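Side-chain contacts in HTH cro/C1-type domain-containing protein (Pseudomonas aeruginosa, PDB 4O8B), which probably activates transcription by binding promoter DNA, and controls bacterial motility and biofilm formation by modulating the small RNA rsmZ: residues I11-S16 against M55-P60; K18-L23 against A33-Y38; T49-A54 against V59-L64. All coordinates share one frame; numbering follows the deposited sequence.

In the fold
All three contacts lie in the helix-turn-helix domain and are predominantly apolar. Contact 1 brings the end of helix 3-13 to the end of helix 47-57 and is only partly buried. Contact 2, fully buried where it touches, is the packing of helix 17-22 on helix 28-39 through a glycine and a methionine. Contact 3, also mainly buried, folds the chain after helix 47-57 back onto that helix and adds a backbone hydrogen bond. Contacts 1 and 3 share helix 47-57 as well as V59 and P60. L20 of contact 2 reaches both, packing on V56 of contact 1 and L53 of contact 3.

Contact 1: residues I11-S16 against M55-P60; sequences IRAGYS and MVLQVP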
ATOM      1  N   ILE A  11      -8.112  12.511  -9.504  1.00 23.57           N
ATOM      2  CA  ILE A  11      -9.444  13.076  -9.681  1.00 24.35           C
ATOM      3  C   ILE A  11      -9.955  13.636  -8.360  1.00 24.65           C
ATOM      4  O   ILE A  11     -10.569  14.700  -8.321  1.00 24.23           O
ATOM      5  CB  ILE A  11     -10.448  12.017 -10.197  1.00 24.51           C
ATOM      6  CG1 ILE A  11     -10.088  11.607 -11.625  1.00 24.90           C
ATOM      7  CG2 ILE A  11     -11.863  12.571 -10.140  1.00 23.58           C
ATOM      8  CD1 ILE A  11     -10.991  10.530 -12.196  1.00 26.87           C
ATOM      9  N   ARG A  12      -9.698  12.907  -7.273  1.00 25.46           N
ATOM     10  CA  ARG A  12     -10.135  13.338  -5.951  1.00 24.93           C
ATOM     11  C   ARG A  12      -9.446  14.635  -5.552  1.00 24.79           C
ATOM     12  O   ARG A  12     -10.042  15.487  -4.896  1.00 26.43           O
ATOM     13  CB  ARG A  12      -9.833  12.253  -4.914  1.00 25.51           C
ATOM     14  CG  ARG A  12     -10.178  12.658  -3.479  1.00 27.00           C
ATOM     15  CD  ARG A  12      -9.690  11.635  -2.468  1.00 29.48           C
ATOM     16  NE  ARG A  12     -10.493  10.405  -2.465  1.00 32.05           N
ATOM     17  CZ  ARG A  12     -11.714  10.307  -1.944  1.00 30.98           C
ATOM     18  NH1 ARG A  12     -12.286  11.363  -1.376  1.00 32.16           N
ATOM     19  NH2 ARG A  12     -12.361   9.154  -1.985  1.00 30.30           N
ATOM     20  N   ALA A  13      -8.190  14.786  -5.952  1.00 25.84           N
ATOM     21  CA  ALA A  13      -7.418  15.982  -5.633  1.00 26.86           C
ATOM     22  C   ALA A  13      -7.746  17.128  -6.590  1.00 27.44           C
ATOM     23  O   ALA A  13      -7.429  18.286  -6.316  1.00 27.68           O
ATOM     24  CB  ALA A  13      -5.928  15.671  -5.689  1.00 25.97           C
ATOM     25  N   GLY A  14      -8.379  16.798  -7.707  1.00 28.75           N
ATOM     26  CA  GLY A  14      -8.751  17.811  -8.681  1.00 29.14           C
ATOM     27  C   GLY A  14      -7.596  18.303  -9.529  1.00 30.10           C
ATOM     28  O   GLY A  14      -7.480  19.503  -9.796  1.00 31.92           O
ATOM     29  N   TYR A  15      -6.734  17.386  -9.956  1.00 28.54           N
ATOM     30  CA  TYR A  15      -5.591  17.749 -10.790  1.00 27.02           C
ATOM     31  C   TYR A  15      -5.722  17.179 -12.196  1.00 25.33           C
ATOM     32  O   TYR A  15      -6.220  16.069 -12.383  1.00 23.91           O
ATOM     33  CB  TYR A  15      -4.283  17.232 -10.172  1.00 27.15           C
ATOM     34  CG  TYR A  15      -3.848  17.939  -8.912  1.00 28.59           C
ATOM     35  CD1 TYR A  15      -3.754  19.333  -8.867  1.00 28.04           C
ATOM     36  CD2 TYR A  15      -3.503  17.218  -7.768  1.00 27.07           C
ATOM     37  CE1 TYR A  15      -3.314  19.985  -7.716  1.00 29.25           C
ATOM     38  CE2 TYR A  15      -3.063  17.866  -6.615  1.00 27.86           C
ATOM     39  CZ  TYR A  15      -2.973  19.241  -6.596  1.00 27.73           C
ATOM     40  OH  TYR A  15      -2.539  19.882  -5.462  1.00 33.32           O
ATOM     41  N   SER A  16      -5.269  17.947 -13.180  1.00 25.20           N
ATOM     42  CA  SER A  16      -5.303  17.503 -14.567  1.00 24.72           C
ATOM     43  C   SER A  16      -4.010  16.714 -14.756  1.00 24.07           C
ATOM     44  O   SER A  16      -3.036  16.944 -14.041  1.00 23.39           O
ATOM     45  CB  SER A  16      -5.324  18.703 -15.521  1.00 26.08           C
ATOM     46  OG  SER A  16      -4.012  19.196 -15.763  1.00 25.59           O
ATOM     47  N   MET A  55       2.722  12.293  -1.833  1.00 19.21           N
ATOM     48  CA  MET A  55       2.756  13.557  -1.107  1.00 20.58           C
ATOM     49  C   MET A  55       1.859  14.588  -1.783  1.00 20.58           C
ATOM     50  O   MET A  55       1.009  15.200  -1.141  1.00 19.22           O
ATOM     51  CB  MET A  55       4.194  14.083  -1.048  1.00 23.86           C
ATOM     52  CG  MET A  55       4.407  15.207  -0.050  1.00 27.73           C
ATOM     53  SD  MET A  55       4.004  14.698   1.638  1.00 33.87           S
ATOM     54  CE  MET A  55       5.292  13.484   1.931  1.00 31.98           C
ATOM     55  N   VAL A  56       2.056  14.774  -3.090  1.00 20.65           N
ATOM     56  CA  VAL A  56       1.269  15.731  -3.856  1.00 21.74           C
ATOM     57  C   VAL A  56      -0.212  15.383  -3.839  1.00 22.97           C
ATOM     58  O   VAL A  56      -1.049  16.223  -3.496  1.00 24.25           O
ATOM     59  CB  VAL A  56       1.744  15.792  -5.324  1.00 21.80           C
ATOM     60  CG1 VAL A  56       0.879  16.758  -6.115  1.00 20.16           C
ATOM     61  CG2 VAL A  56       3.202  16.217  -5.377  1.00 20.45           C
ATOM     62  N   LEU A  57      -0.537  14.148  -4.208  1.00 23.31           N
ATOM     63  CA  LEU A  57      -1.926  13.692  -4.234  1.00 22.96           C
ATOM     64  C   LEU A  57      -2.559  13.681  -2.847  1.00 21.63           C
ATOM     65  O   LEU A  57      -3.781  13.600  -2.723  1.00 20.46           O
ATOM     66  CB  LEU A  57      -2.018  12.299  -4.860  1.00 23.36           C
ATOM     67  CG  LEU A  57      -2.136  12.234  -6.385  1.00 24.58           C
ATOM     68  CD1 LEU A  57      -2.018  10.787  -6.839  1.00 26.11           C
ATOM     69  CD2 LEU A  57      -3.463  12.828  -6.815  1.00 27.35           C
ATOM     70  N   GLN A  58      -1.725  13.752  -1.815  1.00 21.20           N
ATOM     71  CA  GLN A  58      -2.216  13.751  -0.440  1.00 22.73           C
ATOM     72  C   GLN A  58      -2.853  12.426  -0.041  1.00 22.95           C
ATOM     73  O   GLN A  58      -3.812  12.398   0.739  1.00 22.88           O
ATOM     74  CB  GLN A  58      -3.225  14.880  -0.235  1.00 24.26           C
ATOM     75  CG  GLN A  58      -2.611  16.259  -0.037  1.00 29.27           C
ATOM     76  CD  GLN A  58      -1.991  16.424   1.334  1.00 32.08           C
ATOM     77  OE1 GLN A  58      -0.947  15.841   1.644  1.00 32.84           O
ATOM     78  NE2 GLN A  58      -2.647  17.220   2.179  1.00 33.94           N
ATOM     79  N   VAL A  59      -2.325  11.326  -0.571  1.00 22.76           N
ATOM     80  CA  VAL A  59      -2.840  10.000  -0.245  1.00 20.69           C
ATOM     81  C   VAL A  59      -1.696   9.083   0.150  1.00 20.97           C
ATOM     82  O   VAL A  59      -0.568   9.232  -0.335  1.00 22.63           O
ATOM     83  CB  VAL A  59      -3.595   9.364  -1.437  1.00 20.06           C
ATOM     84  CG1 VAL A  59      -4.934  10.048  -1.626  1.00 19.04           C
ATOM     85  CG2 VAL A  59      -2.751   9.484  -2.703  1.00 19.99           C
ATOM     86  N   PRO A  60      -1.959   8.119   1.049  1.00 19.34           N
ATOM     87  CA  PRO A  60      -0.922   7.179   1.488  1.00 17.68           C
ATOM     88  C   PRO A  60      -0.355   6.406   0.303  1.00 16.22           C
ATOM     89  O   PRO A  60      -1.102   5.947  -0.556  1.00 15.36           O
ATOM     90  CB  PRO A  60      -1.672   6.273   2.459  1.00 17.33           C
ATOM     91  CG  PRO A  60      -2.710   7.181   3.025  1.00 17.95           C
ATOM     92  CD  PRO A  60      -3.205   7.904   1.799  1.00 18.39           C
TER
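A13 and L57 form the closest apolar pair between I11-S16 and M55-P60, with A13 CB 3.9 Å from L57 CD2. This is also where the backbones approach most nearly, the two CA atoms being 6.1 Å apart. L57 makes the touch at the end of its side chain: one methyl meets another, and the same CD2 also faces the edge of Y15.

The aromatic contribution comes from Y15, whose ring presents an edge to helix 47-57. Its CE2 lies 4.1 Å from V56 CG1, while the neighbouring CD2 is a looser 4.5 Å from L57 CD2. A first torsion that sets CG1 of V56 anti to the backbone N (chi1 178°) places this methyl off the ring plane on the CE2 side, just beyond the rim and on the face away from the A13 carbonyl oxygen. The carbonyl oxygen of V56, by contrast, is near the plane of the ring, at the same edge as L57 CD2, 4.1 Å from CE2. Over the other ring face, roughly above its centre, stands the A13 carbonyl oxygen, 4.2 Å from the plane.

Both helices terminate here in Schellman motifs, with G14 and Q58 as the positive-phi C' residues. At G14 the signature bonds run from Y15 N to R10 O and, weakly, from G14 N to I11 O at 3.1 Å. This reversal ends helix 3-13 and turns the chain so that Y15 follows A13 onto helix 47-57.

Polar interactions serve the backbone instead of spanning the two segments. S16 occupies the N-cap of helix 17-22: its OG accepts a weak bond from K18 N, and its own N is bonded to Q19 OE1. L57 is further enclosed by L6, A9 and L20, and V56 and Y15 both pack on L23.

Contact 2: residues K18-L23 against A33-Y38; sequences KQLGML and ARMNQY
M35 lies against G21, its chain bent at chi2 (-40°) and chi3 (134°) so that two of its carbons touch the same residue. CG is 3.7 Å from G21 CA, and after the turn through sulfur the terminal CE returns to 3.6 Å from that same G21 CA. The side chain therefore lies on the backbone of helix 17-22 instead of pointing straight into it. Such closeness suits glycine, which has no side chain to separate the helices, and the CA atoms of G21 and M35 stand 5.8 Å apart.

The sulfur has two further neighbours. L20, reaching toward helix 28-39 with its CG anti to the backbone N (chi1 177°), places CG 4.3 Å from M35 SD. One turn along M35's own helix, the Y38 ring meets the sulfur with its edge, SD lying in the ring plane 3.8 Å from CD2.

In proteins with a Cro/C1-type domain, the second and third helices make up the helix-turn-helix, the third usually being the one that reads DNA. By order in the chain, helix 17-22 and helix 28-39 hold those places, and a small residue at the G21 position fits that packing. Behind this pair, helix 47-57 closes the apolar side with L53, which touches both L20 and M35, while L6 of helix 3-13 packs on Y38.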
ATOM      1  N   LYS A  18      -1.698  17.039 -16.573  1.00 22.56           N
ATOM      2  CA  LYS A  18      -0.564  17.934 -16.725  1.00 21.77           C
ATOM      3  C   LYS A  18      -0.188  18.565 -15.389  1.00 20.85           C
ATOM      4  O   LYS A  18       0.990  18.670 -15.060  1.00 20.27           O
ATOM      5  CB  LYS A  18      -0.892  19.026 -17.746  1.00 23.35           C
ATOM      6  CG  LYS A  18       0.241  20.018 -17.970  1.00 24.22           C
ATOM      7  CD  LYS A  18      -0.142  21.071 -19.006  1.00 26.88           C
ATOM      8  CE  LYS A  18       0.907  22.168 -19.086  1.00 27.50           C
ATOM      9  NZ  LYS A  18       0.444  23.322 -19.910  1.00 31.05           N
ATOM     10  N   GLN A  19      -1.187  18.991 -14.629  1.00 21.14           N
ATOM     11  CA  GLN A  19      -0.951  19.605 -13.332  1.00 22.07           C
ATOM     12  C   GLN A  19      -0.193  18.654 -12.415  1.00 21.34           C
ATOM     13  O   GLN A  19       0.844  19.016 -11.847  1.00 21.53           O
ATOM     14  CB  GLN A  19      -2.274  20.021 -12.672  1.00 23.09           C
ATOM     15  CG  GLN A  19      -2.782  21.383 -13.107  1.00 26.77           C
ATOM     16  CD  GLN A  19      -4.208  21.637 -12.648  1.00 29.51           C
ATOM     17  OE1 GLN A  19      -5.065  20.758 -12.746  1.00 28.36           O
ATOM     18  NE2 GLN A  19      -4.478  22.852 -12.173  1.00 32.02           N
ATOM     19  N   LEU A  20      -0.707  17.440 -12.263  1.00 20.39           N
ATOM     20  CA  LEU A  20      -0.051  16.446 -11.415  1.00 20.48           C
ATOM     21  C   LEU A  20       1.356  16.195 -11.940  1.00 21.55           C
ATOM     22  O   LEU A  20       2.312  16.122 -11.182  1.00 19.68           O
ATOM     23  CB  LEU A  20      -0.854  15.145 -11.402  1.00 17.53           C
ATOM     24  CG  LEU A  20      -0.267  13.955 -10.622  1.00 16.96           C
ATOM     25  CD1 LEU A  20       0.324  14.432  -9.303  1.00 13.58           C
ATOM     26  CD2 LEU A  20      -1.354  12.920 -10.373  1.00 15.69           C
ATOM     27  N   GLY A  21       1.461  16.069 -13.270  1.00 23.11           N
ATOM     28  CA  GLY A  21       2.739  15.827 -13.891  1.00 24.98           C
ATOM     29  C   GLY A  21       3.773  16.895 -13.564  1.00 26.22           C
ATOM     30  O   GLY A  21       4.922  16.577 -13.244  1.00 25.50           O
ATOM     31  N   MET A  22       3.375  18.159 -13.635  1.00 26.89           N
ATOM     32  CA  MET A  22       4.296  19.243 -13.339  1.00 28.06           C
ATOM     33  C   MET A  22       4.541  19.404 -11.842  1.00 27.05           C
ATOM     34  O   MET A  22       5.632  19.786 -11.422  1.00 26.66           O
ATOM     35  CB  MET A  22       3.777  20.567 -13.912  1.00 31.56           C
ATOM     36  CG  MET A  22       3.729  20.614 -15.429  1.00 34.56           C
ATOM     37  SD  MET A  22       3.647  22.308 -16.042  1.00 38.79           S
ATOM     38  CE  MET A  22       1.954  22.728 -15.654  1.00 37.80           C
ATOM     39  N   LEU A  23       3.528  19.109 -11.035  1.00 26.04           N
ATOM     40  CA  LEU A  23       3.662  19.221  -9.591  1.00 25.10           C
ATOM     41  C   LEU A  23       4.756  18.305  -9.051  1.00 25.53           C
ATOM     42  O   LEU A  23       5.140  18.402  -7.882  1.00 24.81           O
ATOM     43  CB  LEU A  23       2.333  18.915  -8.904  1.00 24.84           C
ATOM     44  CG  LEU A  23       1.408  20.125  -8.732  1.00 25.66           C
ATOM     45  CD1 LEU A  23       0.020  19.665  -8.316  1.00 26.66           C
ATOM     46  CD2 LEU A  23       1.997  21.068  -7.693  1.00 23.60           C
ATOM     47  N   ALA A  33       1.729  13.584 -20.885  1.00 21.93           N
ATOM     48  CA  ALA A  33       2.074  12.350 -21.587  1.00 21.83           C
ATOM     49  C   ALA A  33       2.677  11.360 -20.595  1.00 22.05           C
ATOM     50  O   ALA A  33       2.234  10.210 -20.496  1.00 20.77           O
ATOM     51  CB  ALA A  33       3.065  12.642 -22.704  1.00 20.08           C
ATOM     52  N   ARG A  34       3.692  11.819 -19.864  1.00 21.81           N
ATOM     53  CA  ARG A  34       4.369  10.989 -18.867  1.00 23.13           C
ATOM     54  C   ARG A  34       3.359  10.391 -17.890  1.00 22.24           C
ATOM     55  O   ARG A  34       3.424   9.201 -17.566  1.00 23.11           O
ATOM     56  CB  ARG A  34       5.382  11.839 -18.092  1.00 24.00           C
ATOM     57  CG  ARG A  34       6.440  12.528 -18.957  1.00 26.33           C
ATOM     58  CD  ARG A  34       7.630  11.629 -19.209  1.00 28.20           C
ATOM     59  NE  ARG A  34       8.209  11.141 -17.951  1.00 31.00           N
ATOM     60  CZ  ARG A  34       8.864  11.896 -17.078  1.00 30.30           C
ATOM     61  NH1 ARG A  34       9.045  13.188 -17.319  1.00 30.71           N
ATOM     62  NH2 ARG A  34       9.334  11.361 -15.960  1.00 28.83           N
ATOM     63  N   MET A  35       2.436  11.218 -17.420  1.00 21.76           N
ATOM     64  CA  MET A  35       1.409  10.781 -16.479  1.00 22.41           C
ATOM     65  C   MET A  35       0.507   9.695 -17.052  1.00 22.24           C
ATOM     66  O   MET A  35       0.227   8.696 -16.388  1.00 21.97           O
ATOM     67  CB  MET A  35       0.546  11.959 -16.027  1.00 22.38           C
ATOM     68  CG  MET A  35       1.061  12.682 -14.790  1.00 25.45           C
ATOM     69  SD  MET A  35       1.715  11.548 -13.526  1.00 27.98           S
ATOM     70  CE  MET A  35       3.240  12.366 -13.096  1.00 25.35           C
ATOM     71  N   ASN A  36       0.051   9.891 -18.285  1.00 21.76           N
ATOM     72  CA  ASN A  36      -0.825   8.914 -18.913  1.00 22.62           C
ATOM     73  C   ASN A  36      -0.164   7.545 -18.948  1.00 22.55           C
ATOM     74  O   ASN A  36      -0.818   6.525 -18.735  1.00 23.24           O
ATOM     75  CB  ASN A  36      -1.190   9.361 -20.335  1.00 21.61           C
ATOM     76  CG  ASN A  36      -2.509   8.775 -20.799  1.00 23.72           C
ATOM     77  OD1 ASN A  36      -3.531   8.907 -20.119  1.00 22.32           O
ATOM     78  ND2 ASN A  36      -2.500   8.130 -21.964  1.00 21.06           N
ATOM     79  N   GLN A  37       1.140   7.520 -19.217  1.00 23.25           N
ATOM     80  CA  GLN A  37       1.876   6.257 -19.254  1.00 23.22           C
ATOM     81  C   GLN A  37       1.799   5.580 -17.888  1.00 24.67           C
ATOM     82  O   GLN A  37       1.651   4.362 -17.800  1.00 25.44           O
ATOM     83  CB  GLN A  37       3.338   6.499 -19.629  1.00 21.42           C
ATOM     84  CG  GLN A  37       3.557   6.877 -21.088  1.00 21.29           C
ATOM     85  CD  GLN A  37       3.147   5.768 -22.042  1.00 21.38           C
ATOM     86  OE1 GLN A  37       1.986   5.355 -22.080  1.00 21.07           O
ATOM     87  NE2 GLN A  37       4.098   5.282 -22.830  1.00 23.33           N
ATOM     88  N   TYR A  38       1.899   6.375 -16.821  1.00 24.30           N
ATOM     89  CA  TYR A  38       1.828   5.838 -15.473  1.00 25.40           C
ATOM     90  C   TYR A  38       0.434   5.287 -15.179  1.00 26.81           C
ATOM     91  O   TYR A  38       0.285   4.150 -14.720  1.00 26.53           O
ATOM     92  CB  TYR A  38       2.155   6.911 -14.429  1.00 25.33           C
ATOM     93  CG  TYR A  38       3.622   7.253 -14.279  1.00 24.74           C
ATOM     94  CD1 TYR A  38       4.617   6.310 -14.557  1.00 24.68           C
ATOM     95  CD2 TYR A  38       4.017   8.505 -13.809  1.00 24.25           C
ATOM     96  CE1 TYR A  38       5.963   6.599 -14.348  1.00 25.16           C
ATOM     97  CE2 TYR A  38       5.364   8.805 -13.594  1.00 25.10           C
ATOM     98  CZ  TYR A  38       6.330   7.854 -13.876  1.00 25.25           C
ATOM     99  OH  TYR A  38       7.657   8.144 -13.658  1.00 24.84           O
TER

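Contact 3: residues T49-A54 against V59-L64; sequences TSEQLA and VPMAYL
A54 O accepts a hydrogen bond of 3.1 Å from V59 N, with an N-H...O angle of 150°. The five-residue step back to A54 is the outer bond of the Schellman motif centred on Q58, and it ties the last turn of helix 47-57 to the start of V59-L64. From M61 to L64 the chain has helical angles without the regular helix bonds; a turn bond of 2.8 Å joins Y63 N to P60 O. The segments are nearest at A54 and M61, whose CA atoms are 5.2 Å apart.

The methyl of A54 faces the returning chain, which closes round it. Its CB is 3.3 Å from V59 O, 4.2 Å from M61 CB and 4.3 Å from L64 CD1, so carbonyl oxygen and two apolar side chains converge on one methyl. M61 then runs up the helix: CG is anti to the backbone N (chi1 162°), and a bend at the last torsion (chi3 -86°) lays CE over the preceding turn. There the methyl is 3.6 Å from S50 CB and 3.7 Å from E51 N. S50 meets it through CB, whereas its OG is engaged by N46 O and Y65 OH.

M1 packs on S50, L53 and L64, adding the chain's start to this hydrophobic cluster. Helix 3-13 touches both segments, through L6 on L53 and A9 on V59. On the far side of V59-L64, L76 of helix 69-79 packs against V59 and Y63, and M61 also meets P67 of the second subunit.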
ATOM      1  N   THR A  49       9.794   8.470  -7.112  1.00 23.59           N
ATOM      2  CA  THR A  49       8.685   9.134  -7.772  1.00 23.34           C
ATOM      3  C   THR A  49       7.364   8.818  -7.077  1.00 23.49           C
ATOM      4  O   THR A  49       6.473   9.676  -6.989  1.00 22.69           O
ATOM      5  CB  THR A  49       8.584   8.710  -9.246  1.00 23.95           C
ATOM      6  OG1 THR A  49       9.827   8.980  -9.902  1.00 26.96           O
ATOM      7  CG2 THR A  49       7.477   9.474  -9.951  1.00 23.28           C
ATOM      8  N   SER A  50       7.227   7.592  -6.592  1.00 22.28           N
ATOM      9  CA  SER A  50       6.010   7.176  -5.901  1.00 22.93           C
ATOM     10  C   SER A  50       5.776   8.038  -4.668  1.00 23.47           C
ATOM     11  O   SER A  50       4.647   8.440  -4.382  1.00 22.94           O
ATOM     12  CB  SER A  50       6.108   5.706  -5.482  1.00 21.95           C
ATOM     13  OG  SER A  50       6.191   4.858  -6.615  1.00 24.86           O
ATOM     14  N   GLU A  51       6.856   8.325  -3.942  1.00 24.13           N
ATOM     15  CA  GLU A  51       6.766   9.141  -2.736  1.00 24.31           C
ATOM     16  C   GLU A  51       6.325  10.560  -3.090  1.00 22.88           C
ATOM     17  O   GLU A  51       5.602  11.198  -2.325  1.00 21.71           O
ATOM     18  CB  GLU A  51       8.127   9.178  -2.029  1.00 26.81           C
ATOM     19  CG  GLU A  51       8.039   9.151  -0.512  1.00 29.70           C
ATOM     20  CD  GLU A  51       9.406   9.156   0.149  1.00 32.79           C
ATOM     21  OE1 GLU A  51      10.348   8.558  -0.421  1.00 33.49           O
ATOM     22  OE2 GLU A  51       9.534   9.736   1.252  1.00 34.71           O
ATOM     23  N   GLN A  52       6.765  11.045  -4.249  1.00 21.32           N
ATOM     24  CA  GLN A  52       6.416  12.388  -4.700  1.00 22.12           C
ATOM     25  C   GLN A  52       4.934  12.465  -5.054  1.00 21.84           C
ATOM     26  O   GLN A  52       4.248  13.430  -4.704  1.00 22.86           O
ATOM     27  CB  GLN A  52       7.241  12.775  -5.932  1.00 23.00           C
ATOM     28  CG  GLN A  52       8.741  12.779  -5.718  1.00 25.50           C
ATOM     29  CD  GLN A  52       9.499  13.213  -6.961  1.00 26.67           C
ATOM     30  OE1 GLN A  52      10.577  12.687  -7.257  1.00 28.30           O
ATOM     31  NE2 GLN A  52       8.950  14.180  -7.680  1.00 26.84           N
ATOM     32  N   LEU A  53       4.448  11.449  -5.759  1.00 20.38           N
ATOM     33  CA  LEU A  53       3.050  11.384  -6.167  1.00 19.35           C
ATOM     34  C   LEU A  53       2.127  11.318  -4.966  1.00 18.12           C
ATOM     35  O   LEU A  53       1.112  12.011  -4.914  1.00 18.58           O
ATOM     36  CB  LEU A  53       2.823  10.166  -7.062  1.00 18.22           C
ATOM     37  CG  LEU A  53       3.451  10.240  -8.457  1.00 17.79           C
ATOM     38  CD1 LEU A  53       3.368   8.884  -9.141  1.00 17.48           C
ATOM     39  CD2 LEU A  53       2.726  11.304  -9.276  1.00 16.10           C
ATOM     40  N   ALA A  54       2.480  10.476  -4.000  1.00 18.15           N
ATOM     41  CA  ALA A  54       1.682  10.321  -2.793  1.00 18.02           C
ATOM     42  C   ALA A  54       1.583  11.634  -2.029  1.00 18.84           C
ATOM     43  O   ALA A  54       0.494  12.046  -1.624  1.00 20.03           O
ATOM     44  CB  ALA A  54       2.291   9.241  -1.903  1.00 19.29           C
ATOM     45  N   VAL A  59      -2.325  11.326  -0.571  1.00 22.76           N
ATOM     46  CA  VAL A  59      -2.840  10.000  -0.245  1.00 20.69           C
ATOM     47  C   VAL A  59      -1.696   9.083   0.150  1.00 20.97           C
ATOM     48  O   VAL A  59      -0.568   9.232  -0.335  1.00 22.63           O
ATOM     49  CB  VAL A  59      -3.595   9.364  -1.437  1.00 20.06           C
ATOM     50  CG1 VAL A  59      -4.934  10.048  -1.626  1.00 19.04           C
ATOM     51  CG2 VAL A  59      -2.751   9.484  -2.703  1.00 19.99           C
ATOM     52  N   PRO A  60      -1.959   8.119   1.049  1.00 19.34           N
ATOM     53  CA  PRO A  60      -0.922   7.179   1.488  1.00 17.68           C
ATOM     54  C   PRO A  60      -0.355   6.406   0.303  1.00 16.22           C
ATOM     55  O   PRO A  60      -1.102   5.947  -0.556  1.00 15.36           O
ATOM     56  CB  PRO A  60      -1.672   6.273   2.459  1.00 17.33           C
ATOM     57  CG  PRO A  60      -2.710   7.181   3.025  1.00 17.95           C
ATOM     58  CD  PRO A  60      -3.205   7.904   1.799  1.00 18.39           C
ATOM     59  N   MET A  61       0.963   6.274   0.265  1.00 15.93           N
ATOM     60  CA  MET A  61       1.614   5.543  -0.815  1.00 18.27           C
ATOM     61  C   MET A  61       0.975   4.172  -0.974  1.00 18.40           C
ATOM     62  O   MET A  61       0.823   3.670  -2.091  1.00 17.46           O
ATOM     63  CB  MET A  61       3.110   5.383  -0.520  1.00 20.65           C
ATOM     64  CG  MET A  61       3.782   4.297  -1.343  1.00 23.63           C
ATOM     65  SD  MET A  61       5.513   4.073  -0.915  1.00 28.43           S
ATOM     66  CE  MET A  61       6.280   5.293  -1.953  1.00 27.68           C
ATOM     67  N   ALA A  62       0.599   3.572   0.156  1.00 18.23           N
ATOM     68  CA  ALA A  62      -0.020   2.254   0.155  1.00 20.36           C
ATOM     69  C   ALA A  62      -1.264   2.208  -0.731  1.00 20.35           C
ATOM     70  O   ALA A  62      -1.496   1.223  -1.429  1.00 20.84           O
ATOM     71  CB  ALA A  62      -0.385   1.855   1.582  1.00 21.22           C
ATOM     72  N   TYR A  63      -2.057   3.275  -0.694  1.00 19.72           N
ATOM     73  CA  TYR A  63      -3.270   3.351  -1.491  1.00 20.16           C
ATOM     74  C   TYR A  63      -2.979   3.094  -2.969  1.00 19.84           C
ATOM     75  O   TYR A  63      -3.682   2.322  -3.628  1.00 17.32           O
ATOM     76  CB  TYR A  63      -3.922   4.726  -1.340  1.00 21.57           C
ATOM     77  CG  TYR A  63      -5.114   4.940  -2.243  1.00 23.04           C
ATOM     78  CD1 TYR A  63      -6.289   4.213  -2.060  1.00 23.83           C
ATOM     79  CD2 TYR A  63      -5.045   5.823  -3.325  1.00 23.89           C
ATOM     80  CE1 TYR A  63      -7.388   4.391  -2.908  1.00 23.91           C
ATOM     81  CE2 TYR A  63      -6.133   6.009  -4.176  1.00 22.71           C
ATOM     82  CZ  TYR A  63      -7.292   5.274  -3.972  1.00 22.95           C
ATOM     83  OH  TYR A  63      -8.365   5.443  -4.812  1.00 25.32           O
ATOM     84  N   LEU A  64      -1.944   3.754  -3.477  1.00 19.19           N
ATOM     85  CA  LEU A  64      -1.554   3.615  -4.880  1.00 19.20           C
ATOM     86  C   LEU A  64      -1.071   2.206  -5.207  1.00 18.60           C
ATOM     87  O   LEU A  64      -0.877   1.861  -6.373  1.00 18.00           O
ATOM     88  CB  LEU A  64      -0.461   4.631  -5.205  1.00 19.38           C
ATOM     89  CG  LEU A  64      -0.853   6.094  -4.947  1.00 18.15           C
ATOM     90  CD1 LEU A  64       0.381   6.980  -4.981  1.00 19.34           C
ATOM     91  CD2 LEU A  64      -1.869   6.540  -5.982  1.00 19.14           C
TER